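Side-chain contacts in erythrocyte membrane protein 1 (Plasmodium falciparum, PDB 6S8T), which probably binds the host receptor ICAM-1 through the DBLbeta domain that makes up this chain, letting infected erythrocytes adhere to host cells: residues S129-T132 with K136-H139; H210-F215 with N242-Q247; Q371-F376 with E397-T402. All coordinates share one frame; numbering follows the deposited sequence.

Contact 1. Residues S129-T132 with K136-H139; sequences SWVT and KAIH
Val131 and Thr132 meet Ala137 where two consecutive helices of the Duffy-binding-like fold are joined by a short connection: the helix 128-132 ends, three residues turn the chain, and the long helix 137-163 begins with Lys136 at its N-cap. The CB of buried Ala137 points toward the end of the helix 128-132, where it meets Thr132 CG2 and the carbonyl oxygen of Val131. Thr132 shows how a branched residue serves two neighbours. Its CB points away from the second helix start, yet both branches find partners. OG1 is turned back between the backbone N and the carbonyl carbon (chi1 60°), from where it hydrogen-bonds to the carbonyl oxygen of Val128, one turn earlier in its own helix. The same rotation sets CG2 anti to the carbonyl carbon, and this methyl meets Ala137 CB methyl to methyl at 3.8 Å; Thr132 also touches Lys217 of the helix 202-221. Val131 adds a looser apolar touch, Val131 CG1 lying 4.3 Å from Ala137 CB. No hydrogen bond joins the two segments. A polar atom also takes part: the carbonyl oxygen of Val131 lies 3.5 Å from Ala137 CB and receives a bent CA-H...O contact, Ala137 CA to Val131 O at 3.3 Å with 129° at the hydrogen.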
# COMPACT_ATOMS: atom_id res chain seq x y z
N SER A 129 -3.88 -19.85 -22.07
CA SER A 129 -3.30 -20.83 -22.99
C SER A 129 -1.91 -20.39 -23.43
O SER A 129 -0.97 -21.19 -23.43
CB SER A 129 -4.21 -21.03 -24.20
OG SER A 129 -5.44 -21.62 -23.81
N TRP A 130 -1.76 -19.11 -23.80
CA TRP A 130 -0.46 -18.62 -24.25
C TRP A 130 0.59 -18.69 -23.14
O TRP A 130 1.78 -18.82 -23.42
CB TRP A 130 -0.59 -17.19 -24.76
CG TRP A 130 -1.28 -17.07 -26.10
CD1 TRP A 130 -1.65 -18.09 -26.93
CD2 TRP A 130 -1.68 -15.86 -26.75
NE1 TRP A 130 -2.26 -17.59 -28.05
CE2 TRP A 130 -2.29 -16.22 -27.97
CE3 TRP A 130 -1.59 -14.50 -26.42
CZ2 TRP A 130 -2.80 -15.28 -28.85
CZ3 TRP A 130 -2.10 -13.57 -27.30
CH2 TRP A 130 -2.70 -13.96 -28.51
N VAL A 131 0.16 -18.62 -21.88
CA VAL A 131 1.10 -18.67 -20.77
C VAL A 131 1.57 -20.09 -20.49
O VAL A 131 2.73 -20.30 -20.13
CB VAL A 131 0.47 -18.02 -19.53
CG1 VAL A 131 1.46 -17.99 -18.37
CG2 VAL A 131 -0.02 -16.62 -19.85
N THR A 132 0.70 -21.09 -20.67
CA THR A 132 0.97 -22.43 -20.18
C THR A 132 1.12 -23.50 -21.26
O THR A 132 1.69 -24.56 -20.96
CB THR A 132 -0.14 -22.89 -19.22
OG1 THR A 132 -1.40 -22.89 -19.92
CG2 THR A 132 -0.24 -21.95 -18.03
N LYS A 136 6.20 -23.53 -20.34
CA LYS A 136 7.15 -22.58 -19.77
C LYS A 136 6.42 -21.48 -19.01
O LYS A 136 6.76 -20.30 -19.11
CB LYS A 136 8.04 -21.99 -20.86
CG LYS A 136 8.92 -23.02 -21.56
CD LYS A 136 10.07 -22.35 -22.31
CE LYS A 136 9.92 -22.48 -23.82
NZ LYS A 136 10.08 -23.89 -24.29
N ALA A 137 5.41 -21.86 -18.22
CA ALA A 137 4.62 -20.88 -17.48
C ALA A 137 5.42 -20.19 -16.39
O ALA A 137 5.06 -19.09 -15.97
CB ALA A 137 3.38 -21.54 -16.88
N ILE A 138 6.49 -20.83 -15.90
CA ILE A 138 7.34 -20.20 -14.90
C ILE A 138 7.97 -18.93 -15.46
O ILE A 138 8.03 -17.89 -14.79
CB ILE A 138 8.40 -21.20 -14.40
CG1 ILE A 138 7.77 -22.20 -13.45
CG2 ILE A 138 9.55 -20.48 -13.72
CD1 ILE A 138 7.17 -21.55 -12.23
N HIS A 139 8.43 -18.99 -16.71
CA HIS A 139 9.14 -17.87 -17.32
C HIS A 139 8.21 -16.87 -17.99
O HIS A 139 8.50 -15.67 -17.98
CB HIS A 139 10.15 -18.40 -18.35
CG HIS A 139 11.06 -19.46 -17.81
ND1 HIS A 139 12.14 -19.18 -17.01
CD2 HIS A 139 11.04 -20.81 -17.95
CE1 HIS A 139 12.76 -20.30 -16.69
NE2 HIS A 139 12.11 -21.30 -17.25

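Contact 2. Residues H210-F215 with N242-Q247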
# COMPACT_ATOMS: atom_id res chain seq x y z
N HIS A 210 -7.17 -16.09 -13.31
CA HIS A 210 -6.09 -16.44 -14.23
C HIS A 210 -4.91 -17.04 -13.48
O HIS A 210 -4.29 -18.00 -13.95
CB HIS A 210 -5.65 -15.21 -15.02
CG HIS A 210 -6.71 -14.65 -15.91
ND1 HIS A 210 -7.78 -15.40 -16.36
CD2 HIS A 210 -6.87 -13.42 -16.46
CE1 HIS A 210 -8.55 -14.65 -17.13
NE2 HIS A 210 -8.01 -13.44 -17.21
N LEU A 211 -4.58 -16.48 -12.31
CA LEU A 211 -3.43 -16.98 -11.55
C LEU A 211 -3.68 -18.38 -11.01
O LEU A 211 -2.75 -19.20 -10.94
CB LEU A 211 -3.09 -16.02 -10.41
CG LEU A 211 -2.68 -14.60 -10.82
CD1 LEU A 211 -2.36 -13.76 -9.58
CD2 LEU A 211 -1.49 -14.64 -11.76
N GLN A 212 -4.92 -18.68 -10.62
CA GLN A 212 -5.22 -20.01 -10.12
C GLN A 212 -5.06 -21.08 -11.19
O GLN A 212 -4.67 -22.21 -10.89
CB GLN A 212 -6.64 -20.05 -9.54
CG GLN A 212 -6.81 -19.15 -8.33
CD GLN A 212 -8.25 -19.01 -7.91
OE1 GLN A 212 -8.57 -18.26 -6.98
NE2 GLN A 212 -9.15 -19.72 -8.60
N ILE A 213 -5.34 -20.74 -12.45
CA ILE A 213 -5.13 -21.70 -13.53
C ILE A 213 -3.65 -21.81 -13.87
O ILE A 213 -3.14 -22.91 -14.11
CB ILE A 213 -5.97 -21.31 -14.76
CG1 ILE A 213 -7.47 -21.39 -14.43
CG2 ILE A 213 -5.64 -22.20 -15.94
CD1 ILE A 213 -8.36 -21.00 -15.58
N ILE A 214 -2.94 -20.68 -13.90
CA ILE A 214 -1.52 -20.70 -14.24
C ILE A 214 -0.73 -21.52 -13.23
O ILE A 214 0.04 -22.41 -13.59
CB ILE A 214 -0.98 -19.26 -14.36
CG1 ILE A 214 -1.64 -18.53 -15.53
CG2 ILE A 214 0.53 -19.28 -14.54
CD1 ILE A 214 -1.31 -17.06 -15.59
N PHE A 215 -0.93 -21.24 -11.94
CA PHE A 215 -0.19 -21.96 -10.91
C PHE A 215 -0.62 -23.41 -10.78
O PHE A 215 0.15 -24.23 -10.27
CB PHE A 215 -0.32 -21.25 -9.56
CG PHE A 215 0.58 -20.06 -9.42
CD1 PHE A 215 1.92 -20.22 -9.08
CD2 PHE A 215 0.10 -18.77 -9.63
CE1 PHE A 215 2.75 -19.13 -8.95
CE2 PHE A 215 0.93 -17.68 -9.50
CZ PHE A 215 2.26 -17.85 -9.16
N ASN A 242 -6.31 -21.94 1.20
CA ASN A 242 -6.97 -20.68 0.87
C ASN A 242 -6.01 -19.54 1.16
O ASN A 242 -5.67 -19.31 2.33
CB ASN A 242 -8.26 -20.52 1.68
CG ASN A 242 -9.04 -19.27 1.28
OD1 ASN A 242 -8.83 -18.72 0.20
ND2 ASN A 242 -9.93 -18.83 2.15
N PRO A 243 -5.53 -18.81 0.14
CA PRO A 243 -5.87 -18.93 -1.28
C PRO A 243 -5.32 -20.20 -1.93
O PRO A 243 -4.40 -20.81 -1.39
CB PRO A 243 -5.21 -17.69 -1.89
CG PRO A 243 -4.05 -17.41 -1.01
CD PRO A 243 -4.50 -17.79 0.38
N PRO A 244 -5.90 -20.61 -3.07
CA PRO A 244 -5.43 -21.83 -3.74
C PRO A 244 -3.96 -21.72 -4.11
O PRO A 244 -3.48 -20.68 -4.56
CB PRO A 244 -6.32 -21.92 -4.98
CG PRO A 244 -7.53 -21.11 -4.65
CD PRO A 244 -7.05 -20.00 -3.77
N TYR A 245 -3.24 -22.83 -3.92
CA TYR A 245 -1.80 -22.91 -4.19
C TYR A 245 -1.01 -21.88 -3.37
O TYR A 245 -0.04 -21.30 -3.86
CB TYR A 245 -1.50 -22.75 -5.69
CG TYR A 245 -2.33 -23.66 -6.57
CD1 TYR A 245 -1.99 -25.00 -6.73
CD2 TYR A 245 -3.45 -23.18 -7.24
CE1 TYR A 245 -2.75 -25.83 -7.54
CE2 TYR A 245 -4.20 -24.00 -8.05
CZ TYR A 245 -3.85 -25.33 -8.19
OH TYR A 245 -4.61 -26.15 -9.00
N LYS A 246 -1.43 -21.69 -2.12
CA LYS A 246 -0.83 -20.66 -1.27
C LYS A 246 0.69 -20.81 -1.19
O LYS A 246 1.43 -19.84 -1.41
CB LYS A 246 -1.43 -20.74 0.14
CG LYS A 246 -0.66 -19.94 1.18
CD LYS A 246 -0.85 -20.50 2.59
CE LYS A 246 -2.19 -20.09 3.18
NZ LYS A 246 -2.22 -18.65 3.54
N GLN A 247 1.17 -22.02 -0.90
CA GLN A 247 2.60 -22.23 -0.70
C GLN A 247 3.37 -22.09 -2.01
O GLN A 247 4.44 -21.48 -2.04
CB GLN A 247 2.85 -23.60 -0.06
CG GLN A 247 2.27 -23.75 1.34
CD GLN A 247 2.59 -25.09 1.97
OE1 GLN A 247 3.03 -25.16 3.12
NE2 GLN A 247 2.36 -26.17 1.22
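Gln212 and Phe215, one turn apart on the helix 202-221 of the Duffy-binding-like domain, face Pro244 and Tyr245 in the type II beta turn 243-246 that leads into the helix 246-268. This illustrates how a helical domain can pack the turn before a helix against another helix. Tyr245 is the N-cap residue. No hydrogen bond crosses between the segments. Van der Waals packing comes first. The Gln212 chain, extended beyond CG, slants across the proline ring, its amide reaching the outer ring carbon: Gln212 CD is 3.9 Å from Pro244 CG and Gln212 OE1 3.8 Å from the same atom. The other pair makes an apolar contact through its first side-chain carbons, Phe215 CB and Tyr245 CB being 4.3 Å apart, while the end of the Phe215 side chain leads away, and the residue also touches Arg249. That arginine hydrogen-bonds through NH1 to the carbonyl oxygen of Pro244, tying the turn to the helix it starts. The second kind of contact sets backbone oxygens against an aromatic ring. With CG of Tyr245 anti to its carbonyl carbon (chi1 -51°), the phenol is set across the helix 202-221, by the carbonyl oxygens of Gln212 and Phe215. Phe215 O stands 4.2 Å above one face of this ring, offset toward the rim, and Gln212 O approaches it obliquely, 3.4 Å from Tyr245 CE2.

Contact 3. Residues Q371-F376 with E397-T402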
# COMPACT_ATOMS: atom_id res chain seq x y z
N GLN A 371 -6.62 -9.69 20.15
CA GLN A 371 -6.80 -11.12 19.90
C GLN A 371 -5.47 -11.83 19.73
O GLN A 371 -5.36 -13.03 20.04
CB GLN A 371 -7.69 -11.33 18.68
CG GLN A 371 -9.11 -10.87 18.89
CD GLN A 371 -10.02 -11.24 17.74
OE1 GLN A 371 -11.20 -10.89 17.73
NE2 GLN A 371 -9.47 -11.94 16.76
N ALA A 372 -4.45 -11.13 19.24
CA ALA A 372 -3.13 -11.74 19.07
C ALA A 372 -2.54 -12.17 20.41
O ALA A 372 -2.03 -13.28 20.55
CB ALA A 372 -2.19 -10.78 18.35
N LYS A 373 -2.60 -11.30 21.41
CA LYS A 373 -1.95 -11.61 22.68
C LYS A 373 -2.76 -12.56 23.55
O LYS A 373 -2.31 -12.91 24.64
CB LYS A 373 -1.66 -10.32 23.46
CG LYS A 373 -2.89 -9.53 23.85
CD LYS A 373 -2.55 -8.47 24.88
CE LYS A 373 -1.54 -7.48 24.35
NZ LYS A 373 -1.30 -6.38 25.32
N ILE A 374 -3.93 -13.00 23.09
CA ILE A 374 -4.81 -13.87 23.86
C ILE A 374 -4.89 -15.26 23.26
O ILE A 374 -4.91 -16.26 23.99
CB ILE A 374 -6.21 -13.23 24.00
CG1 ILE A 374 -6.21 -12.21 25.14
CG2 ILE A 374 -7.27 -14.29 24.20
CD1 ILE A 374 -7.58 -11.64 25.43
N ALA A 375 -4.95 -15.36 21.93
CA ALA A 375 -5.03 -16.66 21.26
C ALA A 375 -3.82 -17.52 21.57
O ALA A 375 -2.70 -17.23 21.12
CB ALA A 375 -5.17 -16.46 19.75
N PHE A 376 -4.02 -18.59 22.34
CA PHE A 376 -2.94 -19.50 22.71
C PHE A 376 -2.57 -20.42 21.56
O PHE A 376 -2.92 -20.15 20.40
CB PHE A 376 -3.33 -20.33 23.94
CG PHE A 376 -3.37 -19.54 25.22
CD1 PHE A 376 -2.20 -19.26 25.92
CD2 PHE A 376 -4.57 -19.08 25.73
CE1 PHE A 376 -2.23 -18.54 27.10
CE2 PHE A 376 -4.61 -18.35 26.91
CZ PHE A 376 -3.43 -18.09 27.59
N GLU A 397 4.59 -11.80 16.94
CA GLU A 397 6.03 -11.61 16.95
C GLU A 397 6.41 -10.22 17.45
O GLU A 397 7.46 -10.05 18.08
CB GLU A 397 6.60 -11.87 15.56
CG GLU A 397 6.57 -13.33 15.14
CD GLU A 397 7.32 -14.23 16.10
OE1 GLU A 397 6.68 -14.85 16.97
OE2 GLU A 397 8.56 -14.30 15.99
N LEU A 398 5.57 -9.22 17.19
CA LEU A 398 5.82 -7.88 17.70
C LEU A 398 5.68 -7.83 19.22
O LEU A 398 6.53 -7.27 19.92
CB LEU A 398 4.85 -6.89 17.04
CG LEU A 398 5.11 -5.39 17.19
CD1 LEU A 398 6.45 -5.03 16.59
CD2 LEU A 398 4.00 -4.61 16.50
N GLN A 399 4.61 -8.43 19.75
CA GLN A 399 4.41 -8.48 21.19
C GLN A 399 5.50 -9.28 21.88
O GLN A 399 5.87 -8.98 23.02
CB GLN A 399 3.02 -9.06 21.50
CG GLN A 399 1.87 -8.14 21.08
CD GLN A 399 0.58 -8.88 20.81
OE1 GLN A 399 0.51 -10.10 20.93
NE2 GLN A 399 -0.46 -8.14 20.43
N LYS A 400 6.03 -10.30 21.21
CA LYS A 400 7.08 -11.12 21.79
C LYS A 400 8.38 -10.33 21.96
O LYS A 400 9.08 -10.50 22.97
CB LYS A 400 7.31 -12.35 20.90
CG LYS A 400 8.42 -13.28 21.34
CD LYS A 400 8.50 -14.47 20.40
CE LYS A 400 9.64 -15.39 20.76
NZ LYS A 400 9.71 -16.59 19.88
N VAL A 401 8.70 -9.46 21.01
CA VAL A 401 9.92 -8.66 21.11
C VAL A 401 9.76 -7.57 22.17
O VAL A 401 10.66 -7.34 22.98
CB VAL A 401 10.29 -8.06 19.75
CG1 VAL A 401 11.34 -6.97 19.92
CG2 VAL A 401 10.80 -9.14 18.80
N THR A 402 8.61 -6.89 22.17
CA THR A 402 8.41 -5.77 23.08
C THR A 402 8.03 -6.19 24.49
O THR A 402 8.01 -5.34 25.39
CB THR A 402 7.31 -4.84 22.55
OG1 THR A 402 6.06 -5.54 22.52
CG2 THR A 402 7.65 -4.35 21.15
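Gln399 reaches from the last turn of the helix 388-402 to Ala372 and Lys373, at the C-terminal part of the long helix 335-372, so that its amide lies against a neighbouring piece of backbone in this helical DBLbeta domain. It is an example of a buried amide that packs on one set of atoms and is held by another. In the first shell the contact is van der Waals. The oxygen end touches the lysine, Gln399 OE1 coming 3.3 Å from Lys373 CB, and the nitrogen end lies beside the alanine methyl, Gln399 NE2 being 3.8 Å from Ala372 CB. That methyl is equally near Gln399 OE1, and thus lies between oxygen and nitrogen, tilted somewhat out of the amide plane. The oxygen is also 3.4 Å from Lys373 N, but the angle is too poor for a hydrogen bond. Lys373 crosses the glutamine at about a right angle, and farther along the chain Lys373 CE passes 4.1 Å from Gln399 NE2.

The next shell explains these positions. Gln399 NE2 donates to the carbonyl oxygen of Tyr369, in the helix 335-372, which gives the buried amide a polar partner there. Lys396, one turn before Gln399, hydrogen-bonds through NZ to the carbonyl oxygens of Ala372 and Ala375, joining the two through one ammonium group. Ala372 packs as well on Val392 and Phe395 of the helix 388-402. The lysine tip, carried past the glutamine by a bend at chi3 (60°), is fixed beyond the end of the helix 388-402: Lys373 NZ forms a salt bridge with Asp404 OD1 and a hydrogen bond with Thr406 O.

From the N terminus onward the three contacts come in series, each closing its loop before the next opens, so none nest or cross. Contact 1 closes a turn of three residues between the helices 128-132 and 137-163. Contact 2 spans 26 residues, bringing the turn that precedes the helix 246-268 back to the helix 202-221. These two belong to one region: their centres are 14 Å apart, and the helix 202-221 supplies one side of contact 2 and packs against contact 1, Val131 CG1 lying 4.0 Å from Ile214 CD1. Contact 3 closes a 20-residue loop between the helices 335-372 and 388-402, with its centre 30 Å from that of contact 2 and 42 Å from that of contact 1.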